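Local coordinates for type II restriction enzyme NlaIV (Neisseria lactamica, PDB 6QM2), which recognises the double-stranded DNA sequence 5'-GGNNCC-3' and cuts it at the centre to leave blunt ends with terminal 5'-phosphates, at residues Trp158-Gln163 and Pro186-Leu191. Sequence-based numbering, arbitrary orientation.
Sequences WAINLQ and PMFECL
Phe188 reaches across to Ile160 with the far edge of its ring, and this apolar touch carries most of the contact. Ring atom CE2 of Phe188 lies 4.1 Å from CG1 of Ile160, which sits at the ring's rim near its plane rather than over a face. The two side chains meet at about a right angle. On Ile160 the touching branch is CG1, set anti to the backbone N (chi1 -166°); on Phe188, whose CB already points toward 158-163, CG is anti to the carbonyl carbon (chi1 -65°), and the ring bridges a gap of 9.6 Å between the CA atoms of Ile160 and Phe188.

The polar neighbour of the ring is a backbone carbonyl. Ala159 O also lies at the ring edge, 4.1 Å from CZ of Phe188, a loose approach that is not a hydrogen bond. This oxygen accepts a hydrogen bond from the hydroxyl of Ser154, which gives it a polar partner. No hydrogen bond joins 158-163 to 186-191.

Other parts of the fold complete the surroundings. Helix 191-204, which begins right after Cys190, offers Ala197 to Phe188 and Phe194 and Thr201 to Ile160, while Trp236 packs on both Phe188 and Ala159. Tyr243 meets the Phe188 ring with the planes at about 55°.

The contact thus joins the loop leading into helix 191-204 to the loop that precedes strand 162-165, by one aromatic edge and with only 83 Å² buried. The side chain of Ile160 is about 14 Å from a bound potassium ion. With all three touching residues buried, the contact is non-directional packing, and polar anchors of the two segments lie outside it: Ala159 N bonds to Gln204 OE1 at the end of helix 191-204, and the Phe188 backbone to Thr152.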
loop_
_atom_site.group_PDB
_atom_site.type_symbol
_atom_site.label_atom_id
_atom_site.label_comp_id
_atom_site.label_asym_id
_atom_site.label_seq_id
_atom_site.Cartn_x
_atom_site.Cartn_y
_atom_site.Cartn_z
ATOM N N TRP A 158 21.039 24.123 1.657
ATOM C CA TRP A 158 21.530 23.241 2.720
ATOM C C TRP A 158 22.792 22.540 2.248
ATOM O O TRP A 158 22.984 22.353 1.045
ATOM C CB TRP A 158 20.473 22.199 3.091
ATOM C CG TRP A 158 19.199 22.803 3.558
ATOM C CD1 TRP A 158 18.148 23.195 2.784
ATOM C CD2 TRP A 158 18.844 23.114 4.907
ATOM N NE1 TRP A 158 17.153 23.725 3.569
ATOM C CE2 TRP A 158 17.551 23.684 4.878
ATOM C CE3 TRP A 158 19.485 22.954 6.141
ATOM C CZ2 TRP A 158 16.888 24.098 6.033
ATOM C CZ3 TRP A 158 18.826 23.368 7.292
ATOM C CH2 TRP A 158 17.540 23.935 7.229
ATOM N N ALA A 159 23.638 22.138 3.193
ATOM C CA ALA A 159 24.906 21.487 2.858
ATOM C C ALA A 159 24.705 20.086 2.282
ATOM O O ALA A 159 25.455 19.680 1.397
ATOM C CB ALA A 159 25.829 21.443 4.066
ATOM N N ILE A 160 23.700 19.361 2.781
ATOM C CA ILE A 160 23.342 18.032 2.251
ATOM C C ILE A 160 21.916 18.048 1.696
ATOM O O ILE A 160 21.080 18.834 2.150
ATOM C CB ILE A 160 23.506 16.904 3.315
ATOM C CG1 ILE A 160 23.455 15.522 2.646
ATOM C CG2 ILE A 160 22.458 17.005 4.426
ATOM C CD1 ILE A 160 23.992 14.401 3.501
ATOM N N ASN A 161 21.657 17.191 0.704
ATOM C CA ASN A 161 20.333 17.080 0.093
ATOM C C ASN A 161 19.317 16.536 1.086
ATOM O O ASN A 161 19.440 15.404 1.550
ATOM C CB ASN A 161 20.362 16.190 -1.155
ATOM C CG ASN A 161 19.040 16.202 -1.914
ATOM O OD1 ASN A 161 18.335 17.214 -1.943
ATOM N ND2 ASN A 161 18.702 15.075 -2.533
ATOM N N LEU A 162 18.313 17.358 1.382
ATOM C CA LEU A 162 17.320 17.083 2.409
ATOM C C LEU A 162 15.905 17.181 1.870
ATOM O O LEU A 162 15.658 17.723 0.789
ATOM C CB LEU A 162 17.457 18.098 3.538
ATOM C CG LEU A 162 18.727 18.011 4.373
ATOM C CD1 LEU A 162 18.918 19.310 5.140
ATOM C CD2 LEU A 162 18.681 16.813 5.308
ATOM N N GLN A 163 14.991 16.643 2.665
ATOM C CA GLN A 163 13.561 16.804 2.497
ATOM C C GLN A 163 13.204 17.841 3.558
ATOM O O GLN A 163 13.233 17.550 4.754
ATOM C CB GLN A 163 12.866 15.447 2.701
ATOM C CG GLN A 163 11.403 15.426 3.145
ATOM C CD GLN A 163 10.996 14.060 3.691
ATOM O OE1 GLN A 163 10.386 13.959 4.757
ATOM N NE2 GLN A 163 11.354 13.000 2.968
ATOM N N PRO A 186 27.235 17.285 -8.255
ATOM C CA PRO A 186 27.594 15.866 -8.275
ATOM C C PRO A 186 27.484 15.229 -6.889
ATOM O O PRO A 186 27.264 15.928 -5.893
ATOM C CB PRO A 186 29.055 15.895 -8.720
ATOM C CG PRO A 186 29.580 17.131 -8.093
ATOM C CD PRO A 186 28.450 18.123 -8.159
ATOM N N MET A 187 27.665 13.912 -6.840
ATOM C CA MET A 187 27.649 13.169 -5.583
ATOM C C MET A 187 28.953 13.436 -4.841
ATOM O O MET A 187 29.935 13.869 -5.451
ATOM C CB MET A 187 27.502 11.664 -5.832
ATOM C CG MET A 187 26.299 11.245 -6.669
ATOM S SD MET A 187 24.697 11.743 -6.003
ATOM C CE MET A 187 24.320 13.156 -7.036
ATOM N N PHE A 188 28.963 13.173 -3.534
ATOM C CA PHE A 188 30.159 13.397 -2.715
ATOM C C PHE A 188 31.305 12.485 -3.168
ATOM O O PHE A 188 31.105 11.289 -3.401
ATOM C CB PHE A 188 29.879 13.189 -1.225
ATOM C CG PHE A 188 28.917 14.182 -0.636
ATOM C CD1 PHE A 188 29.321 15.484 -0.363
ATOM C CD2 PHE A 188 27.611 13.808 -0.327
ATOM C CE1 PHE A 188 28.437 16.403 0.193
ATOM C CE2 PHE A 188 26.725 14.719 0.234
ATOM C CZ PHE A 188 27.137 16.021 0.493
ATOM N N GLU A 189 32.496 13.067 -3.294
ATOM C CA GLU A 189 33.673 12.362 -3.813
ATOM C C GLU A 189 34.250 11.348 -2.821
ATOM O O GLU A 189 34.800 10.321 -3.226
ATOM C CB GLU A 189 34.755 13.369 -4.220
ATOM C CG GLU A 189 34.363 14.218 -5.425
ATOM C CD GLU A 189 35.211 15.467 -5.611
ATOM O OE1 GLU A 189 36.185 15.689 -4.852
ATOM O OE2 GLU A 189 34.890 16.241 -6.535
ATOM N N CYS A 190 34.120 11.645 -1.530
ATOM C CA CYS A 190 34.632 10.783 -0.473
ATOM C C CYS A 190 33.805 10.900 0.806
ATOM O O CYS A 190 32.977 11.807 0.951
ATOM C CB CYS A 190 36.072 11.170 -0.166
ATOM S SG CYS A 190 36.221 12.860 0.454
ATOM N N LEU A 191 34.063 9.978 1.731
ATOM C CA LEU A 191 33.427 9.967 3.048
ATOM C C LEU A 191 33.609 11.280 3.814
ATOM O O LEU A 191 32.662 11.778 4.411
ATOM C CB LEU A 191 33.976 8.805 3.884
ATOM C CG LEU A 191 33.560 8.707 5.352
ATOM C CD1 LEU A 191 32.051 8.633 5.475
ATOM C CD2 LEU A 191 34.208 7.495 5.999
#